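PDB 5H2D: KLLA0C04147p, which binds ergosterol through its oxysterol-binding-protein-related domain, the part described here, and probably transfers sterols between membranes. Local coordinates for residues A[266-271]-A[278-283]; A[99-104]-A[313-318]; A[235-240]-A[256-261]. One frame throughout, in Å; residues are numbered along the deposited sequence.

Contact 1: residues A[266-271]-A[278-283]; sequences EWIFGG and SAKKVL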
loop_
_atom_site.group_PDB
_atom_site.type_symbol
_atom_site.label_atom_id
_atom_site.label_comp_id
_atom_site.label_asym_id
_atom_site.label_seq_id
_atom_site.Cartn_x
_atom_site.Cartn_y
_atom_site.Cartn_z
ATOM N N GLU A 266 24.815 -11.708 4.099
ATOM C CA GLU A 266 25.512 -10.456 3.840
ATOM C C GLU A 266 25.098 -9.331 4.766
ATOM O O GLU A 266 25.927 -8.480 5.100
ATOM C CB GLU A 266 25.282 -10.004 2.391
ATOM C CG GLU A 266 25.841 -10.956 1.332
ATOM C CD GLU A 266 27.171 -10.482 0.771
ATOM O OE1 GLU A 266 27.809 -9.601 1.396
ATOM O OE2 GLU A 266 27.566 -10.969 -0.313
ATOM N N TRP A 267 23.829 -9.297 5.172
ATOM C CA TRP A 267 23.298 -8.223 5.997
ATOM C C TRP A 267 22.233 -8.796 6.917
ATOM O O TRP A 267 21.554 -9.766 6.572
ATOM C CB TRP A 267 22.675 -7.098 5.151
ATOM C CG TRP A 267 23.530 -6.565 4.042
ATOM C CD1 TRP A 267 23.595 -7.029 2.756
ATOM C CD2 TRP A 267 24.416 -5.443 4.108
ATOM N NE1 TRP A 267 24.473 -6.269 2.023
ATOM C CE2 TRP A 267 24.996 -5.292 2.830
ATOM C CE3 TRP A 267 24.775 -4.554 5.121
ATOM C CZ2 TRP A 267 25.918 -4.290 2.542
ATOM C CZ3 TRP A 267 25.686 -3.555 4.834
ATOM C CH2 TRP A 267 26.247 -3.429 3.553
ATOM N N ILE A 268 22.107 -8.199 8.104
ATOM C CA ILE A 268 20.963 -8.434 8.974
ATOM C C ILE A 268 20.384 -7.072 9.326
ATOM O O ILE A 268 21.057 -6.045 9.240
ATOM C CB ILE A 268 21.316 -9.218 10.258
ATOM C CG1 ILE A 268 22.463 -8.526 11.006
ATOM C CG2 ILE A 268 21.622 -10.682 9.926
ATOM C CD1 ILE A 268 22.836 -9.191 12.322
ATOM N N PHE A 269 19.110 -7.073 9.704
ATOM C CA PHE A 269 18.463 -5.838 10.121
ATOM C C PHE A 269 17.381 -6.180 11.128
ATOM O O PHE A 269 16.945 -7.331 11.240
ATOM C CB PHE A 269 17.898 -5.055 8.927
ATOM C CG PHE A 269 16.737 -5.726 8.229
ATOM C CD1 PHE A 269 15.436 -5.541 8.679
ATOM C CD2 PHE A 269 16.947 -6.502 7.099
ATOM C CE1 PHE A 269 14.367 -6.146 8.024
ATOM C CE2 PHE A 269 15.882 -7.100 6.449
ATOM C CZ PHE A 269 14.598 -6.918 6.911
ATOM N N GLY A 270 16.959 -5.172 11.872
ATOM C CA GLY A 270 15.954 -5.399 12.892
ATOM C C GLY A 270 15.582 -4.105 13.571
ATOM O O GLY A 270 16.280 -3.091 13.463
ATOM N N GLY A 271 14.458 -4.160 14.273
ATOM C CA GLY A 271 13.960 -3.013 14.999
ATOM C C GLY A 271 12.516 -3.258 15.389
ATOM O O GLY A 271 12.074 -4.396 15.508
ATOM N N SER A 278 17.354 -0.705 12.003
ATOM C CA SER A 278 18.790 -0.549 11.814
ATOM C C SER A 278 19.339 -1.821 11.183
ATOM O O SER A 278 18.675 -2.858 11.150
ATOM C CB SER A 278 19.491 -0.269 13.150
ATOM O OG SER A 278 19.055 0.965 13.699
ATOM N N ALA A 279 20.573 -1.750 10.687
ATOM C CA ALA A 279 21.139 -2.890 9.981
ATOM C C ALA A 279 22.641 -2.924 10.218
ATOM O O ALA A 279 23.234 -1.961 10.705
ATOM C CB ALA A 279 20.843 -2.833 8.478
ATOM N N LYS A 280 23.248 -4.042 9.842
ATOM C CA LYS A 280 24.697 -4.162 9.901
ATOM C C LYS A 280 25.166 -5.165 8.860
ATOM O O LYS A 280 24.436 -6.085 8.477
ATOM C CB LYS A 280 25.166 -4.590 11.296
ATOM C CG LYS A 280 24.909 -6.040 11.613
ATOM C CD LYS A 280 24.602 -6.218 13.095
ATOM C CE LYS A 280 25.535 -5.386 13.945
ATOM N NZ LYS A 280 26.963 -5.697 13.634
ATOM N N LYS A 281 26.393 -4.961 8.389
ATOM C CA LYS A 281 27.025 -5.932 7.516
ATOM C C LYS A 281 27.423 -7.158 8.320
ATOM O O LYS A 281 27.962 -7.047 9.426
ATOM C CB LYS A 281 28.261 -5.326 6.846
ATOM C CG LYS A 281 28.895 -6.220 5.776
ATOM C CD LYS A 281 28.180 -6.048 4.432
ATOM C CE LYS A 281 28.674 -7.034 3.366
ATOM N NZ LYS A 281 28.556 -8.456 3.784
ATOM N N VAL A 282 27.135 -8.323 7.768
ATOM C CA VAL A 282 27.588 -9.591 8.325
ATOM C C VAL A 282 28.908 -9.944 7.656
ATOM O O VAL A 282 29.010 -9.936 6.423
ATOM C CB VAL A 282 26.539 -10.692 8.109
ATOM C CG1 VAL A 282 27.077 -12.038 8.562
ATOM C CG2 VAL A 282 25.256 -10.351 8.868
ATOM N N LEU A 283 29.924 -10.235 8.470
ATOM C CA LEU A 283 31.294 -10.345 7.977
ATOM C C LEU A 283 31.689 -11.770 7.621
ATOM O O LEU A 283 32.523 -11.969 6.729
ATOM C CB LEU A 283 32.263 -9.789 9.022
ATOM C CG LEU A 283 31.832 -8.424 9.556
ATOM C CD1 LEU A 283 32.682 -8.009 10.746
ATOM C CD2 LEU A 283 31.901 -7.383 8.444
#
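Lys281 lies across one face of the Trp267 indole, its CD 3.3 Å from the centroid of the six-membered ring and 10° off the ring normal, a CH-pi contact. With CG anti to the backbone N (chi1 -173°) and the chain bent at chi2 and again at chi4, the methylenes pass over the ring before NZ drops beside Glu266. There NZ makes a salt bridge to Glu266 OE1 at 2.8 Å, on the anti side of the carboxylate. It also reaches Glu266 O at 2.9 Å, in the carbonyl plane on a lone pair, and a third bond, to Val282 O, completes its grip; Val282 N binds Glu266 O from above that plane. Replacing Lys281 by alanine is likely to leave the Glu266 carboxylate without its cationic mate and that indole face without its aliphatic cover. On the other side of the sheet, the hydrogen-bonded pair Ile268 and Lys280 run alongside each other, Ile268 CG1 to Lys280 CG 3.5 Å, while Lys280 NZ continues to Gly312 O. On one flank lies strand 253-259, whose Val258 faces both Glu266 and Trp267 (a classic beta bulge in strand 265-272), on the other strand 314-319; helix 95-108 packs on Trp267 and Phe269, its Thr96 OG1 bonding Trp267 NE1.

Contact 2: residues A[99-104]-A[313-318]; sequences LLYVAI and TRFNVW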
loop_
_atom_site.group_PDB
_atom_site.type_symbol
_atom_site.label_atom_id
_atom_site.label_comp_id
_atom_site.label_asym_id
_atom_site.label_seq_id
_atom_site.Cartn_x
_atom_site.Cartn_y
_atom_site.Cartn_z
ATOM N N LEU A 99 19.037 -5.059 -2.048
ATOM C CA LEU A 99 18.002 -5.904 -1.460
ATOM C C LEU A 99 17.717 -5.512 -0.013
ATOM O O LEU A 99 16.563 -5.525 0.421
ATOM C CB LEU A 99 18.399 -7.378 -1.556
ATOM C CG LEU A 99 17.408 -8.391 -0.989
ATOM C CD1 LEU A 99 15.973 -8.106 -1.477
ATOM C CD2 LEU A 99 17.796 -9.828 -1.309
ATOM N N LEU A 100 18.752 -5.172 0.757
ATOM C CA LEU A 100 18.524 -4.731 2.130
ATOM C C LEU A 100 17.551 -3.559 2.171
ATOM O O LEU A 100 16.608 -3.535 2.980
ATOM C CB LEU A 100 19.850 -4.344 2.787
ATOM C CG LEU A 100 19.760 -3.717 4.185
ATOM C CD1 LEU A 100 19.223 -4.727 5.203
ATOM C CD2 LEU A 100 21.105 -3.157 4.616
ATOM N N TYR A 101 17.774 -2.566 1.313
ATOM C CA TYR A 101 16.917 -1.388 1.329
ATOM C C TYR A 101 15.538 -1.682 0.739
ATOM O O TYR A 101 14.542 -1.129 1.221
ATOM C CB TYR A 101 17.622 -0.229 0.624
ATOM C CG TYR A 101 18.583 0.492 1.556
ATOM C CD1 TYR A 101 19.709 -0.156 2.057
ATOM C CD2 TYR A 101 18.361 1.805 1.938
ATOM C CE1 TYR A 101 20.575 0.485 2.921
ATOM C CE2 TYR A 101 19.222 2.455 2.803
ATOM C CZ TYR A 101 20.336 1.789 3.284
ATOM O OH TYR A 101 21.219 2.415 4.140
ATOM N N VAL A 102 15.452 -2.555 -0.272
ATOM C CA VAL A 102 14.142 -3.023 -0.736
ATOM C C VAL A 102 13.382 -3.670 0.415
ATOM O O VAL A 102 12.195 -3.385 0.641
ATOM C CB VAL A 102 14.295 -3.993 -1.926
ATOM C CG1 VAL A 102 12.992 -4.764 -2.173
ATOM C CG2 VAL A 102 14.698 -3.243 -3.186
ATOM N N ALA A 103 14.055 -4.549 1.165
ATOM C CA ALA A 103 13.409 -5.239 2.276
ATOM C C ALA A 103 12.910 -4.254 3.316
ATOM O O ALA A 103 11.787 -4.376 3.818
ATOM C CB ALA A 103 14.381 -6.225 2.923
ATOM N N ILE A 104 13.754 -3.295 3.689
ATOM C CA ILE A 104 13.313 -2.358 4.710
ATOM C C ILE A 104 12.191 -1.479 4.169
ATOM O O ILE A 104 11.258 -1.144 4.906
ATOM C CB ILE A 104 14.515 -1.573 5.259
ATOM C CG1 ILE A 104 15.401 -2.552 6.039
ATOM C CG2 ILE A 104 14.053 -0.441 6.167
ATOM C CD1 ILE A 104 16.774 -2.033 6.408
ATOM N N THR A 313 29.666 -2.376 11.739
ATOM C CA THR A 313 28.992 -1.519 12.699
ATOM C C THR A 313 27.553 -1.272 12.247
ATOM O O THR A 313 27.213 -1.422 11.073
ATOM C CB THR A 313 29.725 -0.187 12.869
ATOM O OG1 THR A 313 29.763 0.509 11.620
ATOM C CG2 THR A 313 31.154 -0.416 13.366
ATOM N N ARG A 314 26.704 -0.907 13.201
ATOM C CA ARG A 314 25.289 -0.716 12.906
ATOM C C ARG A 314 25.036 0.656 12.295
ATOM O O ARG A 314 25.708 1.639 12.616
ATOM C CB ARG A 314 24.444 -0.878 14.171
ATOM C CG ARG A 314 24.428 -2.290 14.727
ATOM C CD ARG A 314 23.239 -2.514 15.655
ATOM N NE ARG A 314 23.226 -1.587 16.785
ATOM C CZ ARG A 314 22.472 -0.493 16.850
ATOM N NH1 ARG A 314 22.527 0.289 17.921
ATOM N NH2 ARG A 314 21.658 -0.182 15.850
ATOM N N PHE A 315 24.040 0.720 11.409
ATOM C CA PHE A 315 23.631 1.991 10.831
ATOM C C PHE A 315 22.113 2.039 10.746
ATOM O O PHE A 315 21.467 1.014 10.512
ATOM C CB PHE A 315 24.249 2.215 9.443
ATOM C CG PHE A 315 24.016 1.087 8.476
ATOM C CD1 PHE A 315 24.825 -0.042 8.496
ATOM C CD2 PHE A 315 23.009 1.166 7.527
ATOM C CE1 PHE A 315 24.630 -1.080 7.603
ATOM C CE2 PHE A 315 22.806 0.132 6.626
ATOM C CZ PHE A 315 23.613 -0.996 6.664
ATOM N N ASN A 316 21.560 3.231 10.959
ATOM C CA ASN A 316 20.122 3.433 10.831
ATOM C C ASN A 316 19.716 3.415 9.365
ATOM O O ASN A 316 20.432 3.922 8.497
ATOM C CB ASN A 316 19.717 4.758 11.473
ATOM C CG ASN A 316 19.953 4.771 12.969
ATOM O OD1 ASN A 316 19.827 3.744 13.632
ATOM N ND2 ASN A 316 20.304 5.938 13.509
ATOM N N VAL A 317 18.557 2.817 9.085
ATOM C CA VAL A 317 18.027 2.744 7.733
ATOM C C VAL A 317 16.670 3.421 7.622
ATOM O O VAL A 317 16.401 4.119 6.637
ATOM C CB VAL A 317 17.944 1.282 7.237
ATOM C CG1 VAL A 317 19.335 0.659 7.163
ATOM C CG2 VAL A 317 17.047 0.463 8.137
ATOM N N TRP A 318 15.802 3.239 8.618
ATOM C CA TRP A 318 14.448 3.774 8.551
ATOM C C TRP A 318 13.970 4.206 9.933
ATOM O O TRP A 318 14.235 3.528 10.929
ATOM C CB TRP A 318 13.484 2.730 7.960
ATOM C CG TRP A 318 12.057 3.131 8.123
ATOM C CD1 TRP A 318 11.356 4.004 7.338
ATOM C CD2 TRP A 318 11.167 2.718 9.163
ATOM N NE1 TRP A 318 10.082 4.159 7.829
ATOM C CE2 TRP A 318 9.938 3.376 8.945
ATOM C CE3 TRP A 318 11.287 1.857 10.255
ATOM C CZ2 TRP A 318 8.831 3.187 9.773
ATOM C CZ3 TRP A 318 10.186 1.669 11.082
ATOM C CH2 TRP A 318 8.978 2.339 10.836
#
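Ile104 meets Val317 and Trp318 where the helix comes nearest the strand, the Ile104 and Trp318 CA atoms being 7.3 Å apart. The CG2 branch of Ile104 packs against the strand 3.7 Å from Trp318 CB. Its other branch, through CG1 and CD1, runs across Val317 at about a right angle, although the fit of Ile104 CD1 against Val317 CG2 is doubtful in the model. Val317 projects between Ile104 and Tyr101, its CG1 4.0 Å from Tyr101 OH. One turn back along the helix, Leu100 points at the strand from the opposite direction to Phe315, and its CD2 touches Phe315 CZ at 3.9 Å, at the ring edge near the ring plane. The CB of Phe315 points to the helix, and CG, between backbone N and carbonyl carbon (chi1 53°), sets CZ against Leu100. Tyr101 touches the same ring obliquely, its OH 3.7 Å from Phe315 CE2. No hydrogen bond crosses the contact; apolar packing carries it, the segment axes approaching to 9.3 Å at 49°. Val317 and Trp318 both face Val277, a classic beta bulge that lets both CB atoms point toward the helix, though the Trp318 indole then leads away. Helix 95-108 also packs on strands 236-241 and 265-272, a helix-on-sheet layer of the sterol-binding domain, with the Trp318 side chain about 13 Å from bound ergosterol.

Contact 3: residues A[235-240]-A[256-261]; sequences DYCMIH and GEVYNA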
loop_
_atom_site.group_PDB
_atom_site.type_symbol
_atom_site.label_atom_id
_atom_site.label_comp_id
_atom_site.label_asym_id
_atom_site.label_seq_id
_atom_site.Cartn_x
_atom_site.Cartn_y
_atom_site.Cartn_z
ATOM N N ASP A 235 19.785 -12.951 -5.243
ATOM C CA ASP A 235 19.784 -12.758 -3.803
ATOM C C ASP A 235 18.381 -12.979 -3.227
ATOM O O ASP A 235 17.376 -12.975 -3.943
ATOM C CB ASP A 235 20.275 -11.347 -3.495
ATOM C CG ASP A 235 21.535 -10.993 -4.261
ATOM O OD1 ASP A 235 22.489 -11.794 -4.210
ATOM O OD2 ASP A 235 21.581 -9.926 -4.914
ATOM N N TYR A 236 18.311 -13.185 -1.911
ATOM C CA TYR A 236 17.008 -13.340 -1.274
ATOM C C TYR A 236 17.086 -12.869 0.171
ATOM O O TYR A 236 18.161 -12.800 0.769
ATOM C CB TYR A 236 16.496 -14.787 -1.342
ATOM C CG TYR A 236 17.408 -15.809 -0.684
ATOM C CD1 TYR A 236 18.517 -16.309 -1.359
ATOM C CD2 TYR A 236 17.159 -16.272 0.600
ATOM C CE1 TYR A 236 19.360 -17.241 -0.767
ATOM C CE2 TYR A 236 17.994 -17.208 1.197
ATOM C CZ TYR A 236 19.092 -17.682 0.509
ATOM O OH TYR A 236 19.927 -18.609 1.101
ATOM N N CYS A 237 15.922 -12.540 0.725
ATOM C CA CYS A 237 15.850 -11.980 2.067
ATOM C C CYS A 237 14.683 -12.610 2.806
ATOM O O CYS A 237 13.592 -12.737 2.248
ATOM C CB CYS A 237 15.694 -10.447 2.011
ATOM S SG CYS A 237 15.330 -9.668 3.602
ATOM N N MET A 238 14.922 -13.013 4.052
ATOM C CA MET A 238 13.893 -13.526 4.945
ATOM C C MET A 238 13.571 -12.463 5.984
ATOM O O MET A 238 14.485 -11.934 6.630
ATOM C CB MET A 238 14.353 -14.811 5.644
ATOM C CG MET A 238 14.901 -15.885 4.723
ATOM S SD MET A 238 13.687 -16.492 3.545
ATOM C CE MET A 238 12.280 -16.818 4.599
ATOM N N ILE A 239 12.281 -12.135 6.130
ATOM C CA ILE A 239 11.807 -11.158 7.102
ATOM C C ILE A 239 10.841 -11.826 8.065
ATOM O O ILE A 239 9.958 -12.583 7.650
ATOM C CB ILE A 239 11.114 -9.964 6.422
ATOM C CG1 ILE A 239 11.990 -9.436 5.283
ATOM C CG2 ILE A 239 10.758 -8.896 7.476
ATOM C CD1 ILE A 239 11.402 -8.217 4.581
ATOM N N HIS A 240 10.972 -11.507 9.348
ATOM C CA HIS A 240 10.141 -12.129 10.373
ATOM C C HIS A 240 9.453 -11.037 11.180
ATOM O O HIS A 240 10.108 -10.337 11.957
ATOM C CB HIS A 240 10.985 -13.042 11.265
ATOM C CG HIS A 240 12.046 -13.784 10.511
ATOM N ND1 HIS A 240 11.807 -14.985 9.879
ATOM C CD2 HIS A 240 13.338 -13.471 10.248
ATOM C CE1 HIS A 240 12.911 -15.393 9.279
ATOM N NE2 HIS A 240 13.853 -14.491 9.482
ATOM N N GLY A 256 15.360 -9.329 9.956
ATOM C CA GLY A 256 15.540 -9.926 8.647
ATOM C C GLY A 256 16.992 -10.256 8.391
ATOM O O GLY A 256 17.897 -9.747 9.059
ATOM N N GLU A 257 17.199 -11.124 7.401
ATOM C CA GLU A 257 18.525 -11.549 6.973
ATOM C C GLU A 257 18.579 -11.516 5.453
ATOM O O GLU A 257 17.654 -12.006 4.799
ATOM C CB GLU A 257 18.842 -12.962 7.482
ATOM C CG GLU A 257 18.662 -13.148 8.983
ATOM C CD GLU A 257 17.211 -13.393 9.393
ATOM O OE1 GLU A 257 16.481 -14.116 8.671
ATOM O OE2 GLU A 257 16.799 -12.855 10.444
ATOM N N VAL A 258 19.656 -10.957 4.899
ATOM C CA VAL A 258 19.847 -10.809 3.459
ATOM C C VAL A 258 20.968 -11.742 3.018
ATOM O O VAL A 258 22.086 -11.673 3.546
ATOM C CB VAL A 258 20.181 -9.358 3.074
ATOM C CG1 VAL A 258 20.300 -9.223 1.566
ATOM C CG2 VAL A 258 19.128 -8.398 3.615
ATOM N N TYR A 259 20.679 -12.583 2.028
ATOM C CA TYR A 259 21.631 -13.569 1.535
ATOM C C TYR A 259 21.973 -13.310 0.076
ATOM O O TYR A 259 21.114 -12.894 -0.711
ATOM C CB TYR A 259 21.070 -14.980 1.672
ATOM C CG TYR A 259 20.725 -15.370 3.086
ATOM C CD1 TYR A 259 21.668 -15.978 3.911
ATOM C CD2 TYR A 259 19.449 -15.148 3.597
ATOM C CE1 TYR A 259 21.354 -16.345 5.201
ATOM C CE2 TYR A 259 19.123 -15.514 4.887
ATOM C CZ TYR A 259 20.077 -16.117 5.686
ATOM O OH TYR A 259 19.745 -16.472 6.974
ATOM N N ASN A 260 23.228 -13.579 -0.290
ATOM C CA ASN A 260 23.586 -13.630 -1.697
ATOM C C ASN A 260 23.117 -14.959 -2.291
ATOM O O ASN A 260 22.559 -15.816 -1.605
ATOM C CB ASN A 260 25.088 -13.393 -1.884
ATOM C CG ASN A 260 25.951 -14.478 -1.251
ATOM O OD1 ASN A 260 25.667 -15.661 -1.366
ATOM N ND2 ASN A 260 27.020 -14.061 -0.584
ATOM N N ALA A 261 23.326 -15.127 -3.598
ATOM C CA ALA A 261 22.760 -16.275 -4.300
ATOM C C ALA A 261 23.358 -17.604 -3.845
ATOM O O ALA A 261 22.728 -18.649 -4.031
ATOM C CB ALA A 261 22.951 -16.109 -5.810
HETATM O O HOH W 1 24.620 -12.633 -5.367
#
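The beta hairpin of strands 236-241 and 253-259 pairs antiparallel, and Tyr236 and Tyr259 meet on the face they share with Met238 and Glu257. Their ring planes stand at 18° but slid apart, centroids 5.1 Å, so overlap is slight. What lies over the face of the Tyr236 ring is Tyr259 CB, 3.8 Å from its centroid, a CH-pi contact offset toward the rim. Tyr236 CG lies between the backbone N and the carbonyl carbon (chi1 59°), which sets its ring against the partner strand, and Tyr259 CD2 comes 3.5 Å from Tyr236 CE2. The two residues form a hydrogen-bonded pair, as do Met238 and Glu257, whereas Cys237-Val258 and Ile239-Gly256 are non-hydrogen-bonded, the classic antiparallel ladder; Cys237 and Ile239 point to the other face, on which helix 95-108 packs. Farther along, His240 NE2 donates to the syn lone pair of Glu257 OE1 at 2.8 Å, the acceptor in the ring plane. Ring and carboxylate are nearly coplanar, and His240 ND1 is held by Asp225 OD1, so both nitrogens fix the ring's rotation. Beside the tyrosines, at the end away from His240, a water donates to Asp235 OD1 at 2.6 Å and weakly bridges to Ala261 N, while Asp235 OD2 bonds Ser95 OG.

Overall arrangement
Contacts 1 and 3 are successive hairpins, contact 3 first, their centres about 10 Å apart and joined where strands 253-259 and 265-272 pair, as Glu266 N to Val258 O at 2.8 Å testifies. Contact 2, its centre about 7 Å from that of contact 1 and about 12 Å from that of contact 3, spans both along the chain: its helix 95-108 comes before them and its strand 314-319 after, the latter pairing with strand 276-281. The helix therefore lies against four strands of the antiparallel run, with Leu100 on Phe269, Ala103 on Cys237 and Leu99 CD2 on Val258 CG1. Together the three contacts build a helix-backed sheet region at one side of the sterol-binding domain, away from the ergosterol itself.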